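Local coordinates for GCN5-related N-acetyltransferase (Anabaena variabilis, PDB 2OZG), which probably transfers an acetyl group from acetyl-coenzyme A to amines, perhaps those of aminoglycosides, and binds coenzyme A, at residues Lys162-Pro165 with Ile166-Glu169; Trp234-Ser238 with Asn239-Gln243; Ser244-Thr247 with Phe248-Asn251; Ala250-Arg253 with Ser254-Asp257. All coordinates share one frame; numbering follows the deposited sequence. Where two conformers were deposited one is given.

Contact 1: residues Lys162-Pro165 with Ile166-Glu169; sequences KNNP and IFHE
N164 and I166 are tied by a side-chain-to-backbone bond: OD1 of N164 accepts from I166 N at 3.1 Å. The bond is nearly straight at the hydrogen, yet the donor stands 44° above the carboxamide plane. CG of N164 is anti to its own N (chi1 -173°), which lays the amide alongside I166, pointing the same way. The other end of the amide is also used, since ND2 donates to V160 O. Replacing N164 by an alanine would probably leave the I166 N-H without this acceptor and V160 O without its donor.

Backbone bonds continue the turn. F167 N reaches N164 O only weakly, at 3.2 Å, whereas E169 N gives P165 O a regular bond of 3.0 Å. P165 suits its place right after the cap, because its ring nitrogen has no hydrogen that would need an acceptor.

Apolar contact completes the set. CB of N164 meets the edge of the F167 ring, 3.8 Å from CD2, with amide and ring planes 78° apart. That buried ring packs on S203 and L205 of strand 202-206 and meets Y215 edge-to-face. An asparagine N-cap followed by proline is a familiar start for a helix, here helix 165-177.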
loop_
_atom_site.group_PDB
_atom_site.type_symbol
_atom_site.label_atom_id
_atom_site.label_comp_id
_atom_site.label_asym_id
_atom_site.label_seq_id
_atom_site.Cartn_x
_atom_site.Cartn_y
_atom_site.Cartn_z
ATOM N N LYS A 162 -4.209 14.436 -36.550
ATOM C CA LYS A 162 -3.295 14.002 -37.602
ATOM C C LYS A 162 -3.193 15.002 -38.732
ATOM O O LYS A 162 -4.187 15.367 -39.329
ATOM C CB LYS A 162 -3.632 12.620 -38.156
ATOM C CG LYS A 162 -2.461 12.033 -39.019
ATOM C CD LYS A 162 -2.741 10.630 -39.579
ATOM N N ASN A 163 -1.952 15.447 -38.951
ATOM C CA ASN A 163 -1.542 16.422 -39.971
ATOM C C ASN A 163 -2.345 17.729 -39.981
ATOM O O ASN A 163 -2.363 18.432 -40.996
ATOM C CB ASN A 163 -1.573 15.730 -41.341
ATOM C CG ASN A 163 -0.646 14.514 -41.397
ATOM O OD1 ASN A 163 0.461 14.520 -40.843
ATOM N ND2 ASN A 163 -1.101 13.470 -42.065
ATOM N N ASN A 164 -2.984 18.069 -38.854
ATOM C CA ASN A 164 -3.813 19.258 -38.786
ATOM C C ASN A 164 -2.917 20.441 -38.505
ATOM O O ASN A 164 -2.318 20.522 -37.427
ATOM C CB ASN A 164 -4.880 19.113 -37.712
ATOM C CG ASN A 164 -5.866 20.256 -37.709
ATOM O OD1 ASN A 164 -5.616 21.312 -38.276
ATOM N ND2 ASN A 164 -7.013 20.046 -37.070
ATOM N N PRO A 165 -2.845 21.397 -39.455
ATOM C CA PRO A 165 -1.870 22.455 -39.267
ATOM C C PRO A 165 -2.221 23.399 -38.140
ATOM O O PRO A 165 -1.362 24.137 -37.691
ATOM C CB PRO A 165 -1.884 23.206 -40.616
ATOM C CG PRO A 165 -2.687 22.363 -41.531
ATOM C CD PRO A 165 -3.624 21.607 -40.686
ATOM N N ILE A 166 -3.461 23.396 -37.689
ATOM C CA ILE A 166 -3.813 24.318 -36.650
ATOM C C ILE A 166 -2.943 24.046 -35.425
ATOM O O ILE A 166 -2.469 24.964 -34.804
ATOM C CB ILE A 166 -5.294 24.255 -36.279
ATOM C CG1 ILE A 166 -6.183 24.576 -37.467
ATOM C CG2 ILE A 166 -5.580 25.270 -35.191
ATOM C CD1 ILE A 166 -5.849 25.905 -38.158
ATOM N N PHE A 167 -2.736 22.766 -35.117
ATOM C CA PHE A 167 -1.933 22.339 -33.980
ATOM C C PHE A 167 -0.502 22.782 -34.125
ATOM O O PHE A 167 0.073 23.286 -33.150
ATOM C CB PHE A 167 -1.998 20.815 -33.786
ATOM C CG PHE A 167 -3.309 20.347 -33.222
ATOM C CD1 PHE A 167 -3.513 20.291 -31.851
ATOM C CD2 PHE A 167 -4.362 19.999 -34.061
ATOM C CE1 PHE A 167 -4.701 19.867 -31.333
ATOM C CE2 PHE A 167 -5.570 19.585 -33.523
ATOM C CZ PHE A 167 -5.743 19.537 -32.180
ATOM N N HIS A 168 0.104 22.551 -35.283
ATOM C CA HIS A 168 1.488 23.021 -35.498
ATOM C C HIS A 168 1.594 24.505 -35.275
ATOM O O HIS A 168 2.516 24.946 -34.682
ATOM C CB HIS A 168 2.036 22.719 -36.929
ATOM C CG HIS A 168 3.334 23.445 -37.253
ATOM N ND1 HIS A 168 4.566 23.073 -36.736
ATOM C CD2 HIS A 168 3.578 24.549 -38.014
ATOM C CE1 HIS A 168 5.505 23.903 -37.172
ATOM N NE2 HIS A 168 4.930 24.815 -37.936
ATOM N N GLU A 169 0.606 25.259 -35.735
ATOM C CA GLU A 169 0.673 26.711 -35.673
ATOM C C GLU A 169 0.504 27.296 -34.271
ATOM O O GLU A 169 1.118 28.301 -33.944
ATOM C CB GLU A 169 -0.311 27.298 -36.675
ATOM C CG GLU A 169 0.034 26.878 -38.112
ATOM C CD GLU A 169 -1.065 27.212 -39.097
ATOM O OE1 GLU A 169 -2.104 27.755 -38.659
ATOM O OE2 GLU A 169 -0.889 26.938 -40.302
#

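Contact 2: residues Trp234-Ser238 with Asn239-Gln243; sequences WVTLS and NPAVQ
A serine N-cap forms the corner where strand 227-236 gives way to helix 239-250, with S238 holding the amide of V242 and, weakly, that of A241. V242 N donates to S238 O at 3.1 Å. A241 N is shared weakly between that carbonyl and the side chain, lying 3.4 Å from S238 OG. The hydroxyl turns toward the helix start because it stands between the backbone N and the carbonyl carbon (chi1 67°), and it also donates to Q213 OE1. Serine suits the place, being short enough to reach an amide of the first turn. P240 fits there too, where a missing N-H costs nothing, and its CD rests 3.4 Å from S238 OG.

Below the cap the contact turns apolar. CB of T236 faces CB of A241 at 4.1 Å, the small alanine letting strand and helix come close. CG2 of V242 lies 3.6 Å from T236 OG1, a buried hydroxyl with no polar partner in the model. Outside the corner, L237 packs on helix 165-177, while N239 touches T368 of the second subunit. Such a capped turn is the strand-to-helix step of a beta-alpha-beta crossover, whose returning strand, 258-263, runs parallel to 227-236.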
loop_
_atom_site.group_PDB
_atom_site.type_symbol
_atom_site.label_atom_id
_atom_site.label_comp_id
_atom_site.label_asym_id
_atom_site.label_seq_id
_atom_site.Cartn_x
_atom_site.Cartn_y
_atom_site.Cartn_z
ATOM N N TRP A 234 -0.612 20.320 -24.595
ATOM C CA TRP A 234 -1.593 21.370 -24.463
ATOM C C TRP A 234 -0.906 22.660 -24.869
ATOM O O TRP A 234 0.328 22.766 -24.763
ATOM C CB TRP A 234 -2.144 21.469 -23.023
ATOM C CG TRP A 234 -1.016 21.659 -21.961
ATOM C CD1 TRP A 234 -0.384 20.678 -21.305
ATOM C CD2 TRP A 234 -0.428 22.887 -21.505
ATOM N NE1 TRP A 234 0.538 21.195 -20.474
ATOM C CE2 TRP A 234 0.556 22.554 -20.604
ATOM C CE3 TRP A 234 -0.604 24.225 -21.833
ATOM C CZ2 TRP A 234 1.341 23.502 -19.983
ATOM C CZ3 TRP A 234 0.162 25.152 -21.252
ATOM C CH2 TRP A 234 1.156 24.804 -20.335
ATOM N N VAL A 235 -1.737 23.628 -25.292
ATOM C CA VAL A 235 -1.318 24.967 -25.573
ATOM C C VAL A 235 -2.363 25.965 -25.026
ATOM O O VAL A 235 -3.568 25.764 -25.180
ATOM C CB VAL A 235 -1.040 25.208 -27.092
ATOM C CG1 VAL A 235 -1.025 26.699 -27.442
ATOM C CG2 VAL A 235 0.262 24.541 -27.512
ATOM N N THR A 236 -1.879 27.016 -24.346
ATOM C CA THR A 236 -2.735 28.118 -23.834
ATOM C C THR A 236 -1.995 29.419 -24.124
ATOM O O THR A 236 -0.925 29.704 -23.524
ATOM C CB THR A 236 -3.106 27.974 -22.334
ATOM O OG1 THR A 236 -1.926 27.913 -21.551
ATOM C CG2 THR A 236 -3.864 26.677 -22.109
ATOM N N LEU A 237 -2.510 30.188 -25.085
ATOM C CA LEU A 237 -1.817 31.420 -25.494
ATOM C C LEU A 237 -2.281 32.661 -24.745
ATOM O O LEU A 237 -1.588 33.675 -24.754
ATOM C CB LEU A 237 -1.918 31.669 -26.988
ATOM C CG LEU A 237 -1.360 30.581 -27.897
ATOM C CD1 LEU A 237 -1.571 30.968 -29.358
ATOM C CD2 LEU A 237 0.114 30.343 -27.607
ATOM N N SER A 238 -3.406 32.556 -24.044
ATOM C CA SER A 238 -4.011 33.692 -23.387
ATOM C C SER A 238 -4.732 33.212 -22.143
ATOM O O SER A 238 -4.989 32.023 -21.997
ATOM C CB SER A 238 -5.036 34.319 -24.334
ATOM O OG SER A 238 -6.120 33.418 -24.528
ATOM N N ASN A 239 -5.085 34.147 -21.279
ATOM C CA ASN A 239 -5.816 33.811 -20.064
ATOM C C ASN A 239 -7.200 33.190 -20.304
ATOM O O ASN A 239 -7.592 32.279 -19.583
ATOM C CB ASN A 239 -5.932 35.035 -19.164
ATOM C CG ASN A 239 -6.569 34.695 -17.842
ATOM O OD1 ASN A 239 -6.221 33.690 -17.156
ATOM N ND2 ASN A 239 -7.518 35.498 -17.491
ATOM N N PRO A 240 -7.976 33.720 -21.278
ATOM C CA PRO A 240 -9.240 33.037 -21.611
ATOM C C PRO A 240 -9.016 31.552 -22.010
ATOM O O PRO A 240 -9.855 30.723 -21.736
ATOM C CB PRO A 240 -9.755 33.846 -22.768
ATOM C CG PRO A 240 -9.192 35.222 -22.517
ATOM C CD PRO A 240 -7.835 34.971 -22.025
ATOM N N ALA A 241 -7.887 31.236 -22.647
ATOM C CA ALA A 241 -7.595 29.832 -22.985
ATOM C C ALA A 241 -7.291 29.067 -21.718
ATOM O O ALA A 241 -7.719 27.934 -21.595
ATOM C CB ALA A 241 -6.466 29.707 -23.987
ATOM N N VAL A 242 -6.578 29.691 -20.774
ATOM C CA VAL A 242 -6.269 29.034 -19.502
ATOM C C VAL A 242 -7.531 28.747 -18.695
ATOM O O VAL A 242 -7.710 27.623 -18.245
ATOM C CB VAL A 242 -5.221 29.765 -18.614
ATOM C CG1 VAL A 242 -4.961 28.956 -17.343
ATOM C CG2 VAL A 242 -3.904 29.977 -19.344
ATOM N N GLN A 243 -8.422 29.727 -18.547
ATOM C CA GLN A 243 -9.693 29.511 -17.810
ATOM C C GLN A 243 -10.542 28.418 -18.450
ATOM O O GLN A 243 -11.194 27.600 -17.773
ATOM C CB GLN A 243 -10.520 30.789 -17.743
ATOM C CG GLN A 243 -9.889 31.927 -16.966
ATOM C CD GLN A 243 -9.609 31.638 -15.447
ATOM O OE1 GLN A 243 -10.133 30.685 -14.865
ATOM N NE2 GLN A 243 -8.796 32.511 -14.811
#

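Contact 3: residues Ser244-Thr247 with Phe248-Asn251; sequences SFWT and FIAN
F245 takes the end of I249 over one face of its ring in a CH-pi contact, CD1 of I249 standing 3.6 Å from the ring centroid and 18° off the normal. The flat phenyl suits the place by offering a broad apolar face to that methyl. I249 reaches it with CG1 beside its backbone N (chi1 -64°) and an extended tail. CD1 of I249 also approaches CE3 of W246, at 4.3 Å, while CD2 of F245 overlies a face of the indole, so the isoleucine tip sits on F245 beside the point where the two aromatic side chains meet. With a serine in place of F245, that methyl would probably lose its ring face and a gap would open beside W246.

These residues lie on helix 239-250 of the second GNAT domain, where F245 and I249 both touch I231 of strand 227-236. Regular i to i+4 bonds hold the spacing, such as I249 N to F245 O at 3.1 Å. Around the helix, T247 and N251 run side by side, CG2 of T247 lying 3.7 Å from N251 ND2. OG1 of T247 bonds to Q243 O, and ND2 of N251 donates to Q150 OE1.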
loop_
_atom_site.group_PDB
_atom_site.type_symbol
_atom_site.label_atom_id
_atom_site.label_comp_id
_atom_site.label_asym_id
_atom_site.label_seq_id
_atom_site.Cartn_x
_atom_site.Cartn_y
_atom_site.Cartn_z
ATOM N N SER A 244 -10.524 28.412 -19.766
ATOM C CA SER A 244 -11.283 27.461 -20.571
ATOM C C SER A 244 -10.730 26.046 -20.429
ATOM O O SER A 244 -11.457 25.083 -20.320
ATOM C CB SER A 244 -11.331 27.964 -22.017
ATOM O OG SER A 244 -12.139 29.168 -22.132
ATOM N N PHE A 245 -9.411 25.946 -20.348
ATOM C CA PHE A 245 -8.727 24.696 -20.116
ATOM C C PHE A 245 -9.161 24.066 -18.796
ATOM O O PHE A 245 -9.623 22.930 -18.751
ATOM C CB PHE A 245 -7.241 25.056 -20.096
ATOM C CG PHE A 245 -6.298 23.951 -19.717
ATOM C CD1 PHE A 245 -5.751 23.115 -20.686
ATOM C CD2 PHE A 245 -5.818 23.842 -18.397
ATOM C CE1 PHE A 245 -4.780 22.117 -20.317
ATOM C CE2 PHE A 245 -4.915 22.853 -18.035
ATOM C CZ PHE A 245 -4.370 22.005 -19.016
ATOM N N TRP A 246 -9.024 24.828 -17.723
ATOM C CA TRP A 246 -9.381 24.354 -16.414
ATOM C C TRP A 246 -10.841 24.059 -16.320
ATOM O O TRP A 246 -11.186 23.106 -15.679
ATOM C CB TRP A 246 -9.020 25.336 -15.303
ATOM C CG TRP A 246 -7.557 25.337 -14.913
ATOM C CD1 TRP A 246 -6.718 26.405 -14.919
ATOM C CD2 TRP A 246 -6.774 24.213 -14.470
ATOM N NE1 TRP A 246 -5.434 26.028 -14.512
ATOM C CE2 TRP A 246 -5.452 24.682 -14.248
ATOM C CE3 TRP A 246 -7.042 22.854 -14.290
ATOM C CZ2 TRP A 246 -4.439 23.850 -13.823
ATOM C CZ3 TRP A 246 -5.999 22.009 -13.844
ATOM C CH2 TRP A 246 -4.738 22.501 -13.639
ATOM N N THR A 247 -11.709 24.922 -16.851
ATOM C CA THR A 247 -13.154 24.658 -16.845
ATOM C C THR A 247 -13.475 23.324 -17.518
ATOM O O THR A 247 -14.234 22.506 -16.995
ATOM C CB THR A 247 -13.955 25.772 -17.547
ATOM O OG1 THR A 247 -13.743 27.009 -16.872
ATOM C CG2 THR A 247 -15.434 25.480 -17.528
ATOM N N PHE A 248 -12.858 23.082 -18.670
ATOM C CA PHE A 248 -13.126 21.862 -19.415
ATOM C C PHE A 248 -12.739 20.614 -18.561
ATOM O O PHE A 248 -13.505 19.670 -18.366
ATOM C CB PHE A 248 -12.363 21.985 -20.713
ATOM C CG PHE A 248 -12.432 20.762 -21.624
ATOM C CD1 PHE A 248 -13.536 20.525 -22.391
ATOM C CD2 PHE A 248 -11.361 19.893 -21.706
ATOM C CE1 PHE A 248 -13.604 19.408 -23.242
ATOM C CE2 PHE A 248 -11.426 18.753 -22.538
ATOM C CZ PHE A 248 -12.547 18.533 -23.312
ATOM N N ILE A 249 -11.553 20.659 -18.004
ATOM C CA ILE A 249 -11.048 19.609 -17.167
ATOM C C ILE A 249 -11.895 19.434 -15.909
ATOM O O ILE A 249 -12.200 18.310 -15.557
ATOM C CB ILE A 249 -9.610 19.893 -16.805
ATOM C CG1 ILE A 249 -8.763 19.877 -18.072
ATOM C CG2 ILE A 249 -9.085 18.876 -15.853
ATOM C CD1 ILE A 249 -7.360 20.436 -17.827
ATOM N N ALA A 250 -12.267 20.536 -15.247
ATOM C CA ALA A 250 -13.125 20.481 -14.028
ATOM C C ALA A 250 -14.422 19.807 -14.389
ATOM O O ALA A 250 -15.021 19.114 -13.575
ATOM C CB ALA A 250 -13.436 21.871 -13.508
ATOM N N ASN A 251 -14.847 19.961 -15.651
ATOM C CA ASN A 251 -16.088 19.347 -16.074
ATOM C C ASN A 251 -16.032 17.837 -16.319
ATOM O O ASN A 251 -17.010 17.246 -16.685
ATOM C CB ASN A 251 -16.747 20.150 -17.226
ATOM C CG ASN A 251 -17.471 21.370 -16.721
ATOM O OD1 ASN A 251 -17.965 21.379 -15.599
ATOM N ND2 ASN A 251 -17.534 22.397 -17.526
#

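Contact 4: residues Ala250-Arg253 with Ser254-Asp257; sequences ANHR and SQID. With COA (coenzyme A), chain C.
H252 uses one carbonyl to fold the chain back on itself: its O accepts from Q255 N at 2.9 Å and from I256 N at 2.8 Å. The second donor lies nearly along the C=O axis, the first 46° above the carbonyl plane. CB of H252 also rests on CG1 of I256, 3.8 Å away. The imidazole is fixed by ND1, bonded to F248 O, and packs on P89 of the third subunit.

R253 closes a type I turn that begins at A250. CG stands between the backbone N and the carbonyl carbon (chi1 73°), and from there the extended chain carries the guanidinium back over the turn. NH1 donates to A250 O at 3.2 Å and to OD1 of N251, while R253 N reaches A250 O from the opposite face. Arginine suits the site because a flat, wide head can bond along its rim and still offer a face, over which N6A of coenzyme A lies.

S254 meets the cofactor through water 1, which accepts from S254 N at 2.7 Å and from N6A, and donates to N251 O and to O9P. Backbone amides of the third subunit bind the same coenzyme A, which implies that this loop supplies contacts to the adenine and the pantetheine carbonyl across a subunit interface, a guanidinium face for the first and a water for both.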
loop_
_atom_site.group_PDB
_atom_site.type_symbol
_atom_site.label_atom_id
_atom_site.label_comp_id
_atom_site.label_asym_id
_atom_site.label_seq_id
_atom_site.Cartn_x
_atom_site.Cartn_y
_atom_site.Cartn_z
ATOM N N ALA A 250 -12.267 20.536 -15.247
ATOM C CA ALA A 250 -13.125 20.481 -14.028
ATOM C C ALA A 250 -14.422 19.807 -14.389
ATOM O O ALA A 250 -15.021 19.114 -13.575
ATOM C CB ALA A 250 -13.436 21.871 -13.508
ATOM N N ASN A 251 -14.847 19.961 -15.651
ATOM C CA ASN A 251 -16.088 19.347 -16.074
ATOM C C ASN A 251 -16.032 17.837 -16.319
ATOM O O ASN A 251 -17.010 17.246 -16.685
ATOM C CB ASN A 251 -16.747 20.150 -17.226
ATOM C CG ASN A 251 -17.471 21.370 -16.721
ATOM O OD1 ASN A 251 -17.965 21.379 -15.599
ATOM N ND2 ASN A 251 -17.534 22.397 -17.526
ATOM N N HIS A 252 -14.884 17.227 -16.092
ATOM C CA HIS A 252 -14.735 15.769 -16.170
ATOM C C HIS A 252 -14.828 15.089 -14.781
ATOM O O HIS A 252 -14.714 13.863 -14.685
ATOM C CB HIS A 252 -13.375 15.384 -16.753
ATOM C CG HIS A 252 -13.286 15.520 -18.240
ATOM N ND1 HIS A 252 -13.137 16.733 -18.862
ATOM C CD2 HIS A 252 -13.331 14.592 -19.224
ATOM C CE1 HIS A 252 -13.083 16.544 -20.172
ATOM N NE2 HIS A 252 -13.193 15.254 -20.417
ATOM N N ARG A 253 -15.153 15.861 -13.769
ATOM C CA ARG A 253 -15.113 15.405 -12.392
ATOM C C ARG A 253 -16.038 14.265 -12.067
ATOM O O ARG A 253 -15.751 13.481 -11.185
ATOM C CB ARG A 253 -15.364 16.544 -11.441
ATOM C CG ARG A 253 -16.760 17.047 -11.371
ATOM C CD ARG A 253 -16.797 18.348 -10.585
ATOM N NE ARG A 253 -18.132 18.966 -10.640
ATOM C CZ ARG A 253 -18.572 19.821 -11.574
ATOM N NH1 ARG A 253 -17.806 20.237 -12.592
ATOM N NH2 ARG A 253 -19.813 20.286 -11.482
ATOM N N SER A 254 -17.146 14.136 -12.770
ATOM C CA SER A 254 -17.997 13.012 -12.436
ATOM C C SER A 254 -17.513 11.706 -13.051
ATOM O O SER A 254 -17.965 10.665 -12.579
ATOM C CB SER A 254 -19.413 13.250 -12.871
ATOM O OG SER A 254 -19.466 13.300 -14.300
ATOM N N GLN A 255 -16.697 11.817 -14.135
ATOM C CA GLN A 255 -16.174 10.673 -14.921
ATOM C C GLN A 255 -14.710 10.294 -14.670
ATOM O O GLN A 255 -14.300 9.174 -14.963
ATOM C CB GLN A 255 -16.387 10.829 -16.485
ATOM C CG GLN A 255 -15.861 12.085 -17.291
ATOM C CD GLN A 255 -15.380 11.770 -18.782
ATOM O OE1 GLN A 255 -14.599 10.817 -19.031
ATOM N NE2 GLN A 255 -15.807 12.612 -19.753
ATOM N N ILE A 256 -13.940 11.244 -14.158
ATOM C CA ILE A 256 -12.482 11.128 -14.027
ATOM C C ILE A 256 -12.036 11.497 -12.612
ATOM O O ILE A 256 -12.237 12.585 -12.198
ATOM C CB ILE A 256 -11.826 12.093 -14.995
ATOM C CG1 ILE A 256 -12.162 11.743 -16.459
ATOM C CG2 ILE A 256 -10.300 12.169 -14.805
ATOM C CD1 ILE A 256 -11.688 10.331 -16.844
ATOM N N ASP A 257 -11.327 10.608 -11.934
ATOM C CA ASP A 257 -10.805 10.881 -10.584
ATOM C C ASP A 257 -9.574 11.814 -10.546
ATOM O O ASP A 257 -9.485 12.698 -9.712
ATOM C CB ASP A 257 -10.366 9.564 -9.937
ATOM C CG ASP A 257 -11.516 8.565 -9.807
ATOM O OD1 ASP A 257 -12.615 9.009 -9.444
ATOM O OD2 ASP A 257 -11.306 7.365 -10.104
HETATM N N1A COA C . -21.064 16.855 -10.114
HETATM C C2A COA C . -22.066 17.452 -9.440
HETATM N N3A COA C . -23.064 18.104 -10.070
HETATM C C4A COA C . -23.062 18.176 -11.423
HETATM C C5A COA C . -22.041 17.585 -12.162
HETATM C C6A COA C . -21.021 16.909 -11.463
HETATM N N6A COA C . -19.984 16.294 -12.073
HETATM N N7A COA C . -22.323 17.840 -13.462
HETATM C C8A COA C . -23.471 18.562 -13.521
HETATM N N9A COA C . -23.913 18.755 -12.267
HETATM C C1B COA C . -25.128 19.481 -11.788
HETATM C C2B COA C . -24.925 20.994 -11.793
HETATM O O2B COA C . -24.296 21.475 -10.582
HETATM C C3B COA C . -26.336 21.514 -12.037
HETATM O O3B COA C . -26.997 21.922 -10.831
HETATM P P3B COA C . -27.067 23.499 -10.425
HETATM O O7A COA C . -28.153 24.057 -11.329
HETATM O O8A COA C . -27.357 23.460 -8.928
HETATM O O9A COA C . -25.703 24.085 -10.770
HETATM C C4B COA C . -27.096 20.377 -12.717
HETATM O O4B COA C . -26.282 19.204 -12.600
HETATM C C5B COA C . -27.394 20.675 -14.188
HETATM O O5B COA C . -26.153 20.753 -14.905
HETATM P P1A COA C . -26.012 20.470 -16.504
HETATM O O1A COA C . -27.363 20.112 -17.077
HETATM O O2A COA C . -25.248 21.649 -17.107
HETATM O O3A COA C . -25.003 19.183 -16.512
HETATM P P2A COA C . -23.906 18.863 -17.688
HETATM O O4A COA C . -24.604 19.159 -19.017
HETATM O O5A COA C . -22.632 19.639 -17.358
HETATM O O6A COA C . -23.661 17.229 -17.489
HETATM C CBP COA C . -22.355 15.050 -17.086
HETATM C CCP COA C . -22.385 16.522 -17.554
HETATM C CDP COA C . -23.731 14.478 -17.423
HETATM C CEP COA C . -22.301 15.104 -15.562
HETATM C CAP COA C . -21.167 14.286 -17.828
HETATM O OAP COA C . -21.629 13.448 -18.942
HETATM C C9P COA C . -20.091 13.443 -17.088
HETATM O O9P COA C . -19.022 14.006 -16.494
HETATM N N8P COA C . -20.063 12.095 -17.062
HETATM C C7P COA C . -20.924 11.009 -17.532
HETATM C C6P COA C . -21.197 10.272 -16.230
HETATM C C5P COA C . -22.574 10.625 -15.688
HETATM O O5P COA C . -22.942 11.794 -15.599
HETATM N N4P COA C . -23.351 9.608 -15.287
HETATM C C3P COA C . -24.690 9.713 -14.714
HETATM C C2P COA C . -25.174 8.288 -14.563
HETATM S S1P COA C . -25.506 7.531 -16.207
HETATM O O HOH W 1 -18.434 15.881 -14.414
HETATM O O HOH W 2 -13.988 13.124 -9.417
HETATM O O HOH W 3 -14.644 10.292 -10.493
#

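Overall arrangement
Contact 1 lies at the surface, contact 2 is partly buried, and contacts 3 and 4 are buried, both meeting the third subunit, with contact 4 lying against coenzyme A. The first two share a chemistry, a polar side chain capping the start of a helix, but on different helices, their centres about 17 Å apart. Contacts 2, 3 and 4 follow one path, from the end of strand 227-236 through helix 239-250 to the loop before strand 258-263. Contacts 2 and 3 meet where W234 CB lies 3.8 Å from F245 CE1; contacts 3 and 4 share A250 and N251. Along this path capping gives way to aromatic packing, then to turns, water and cofactor.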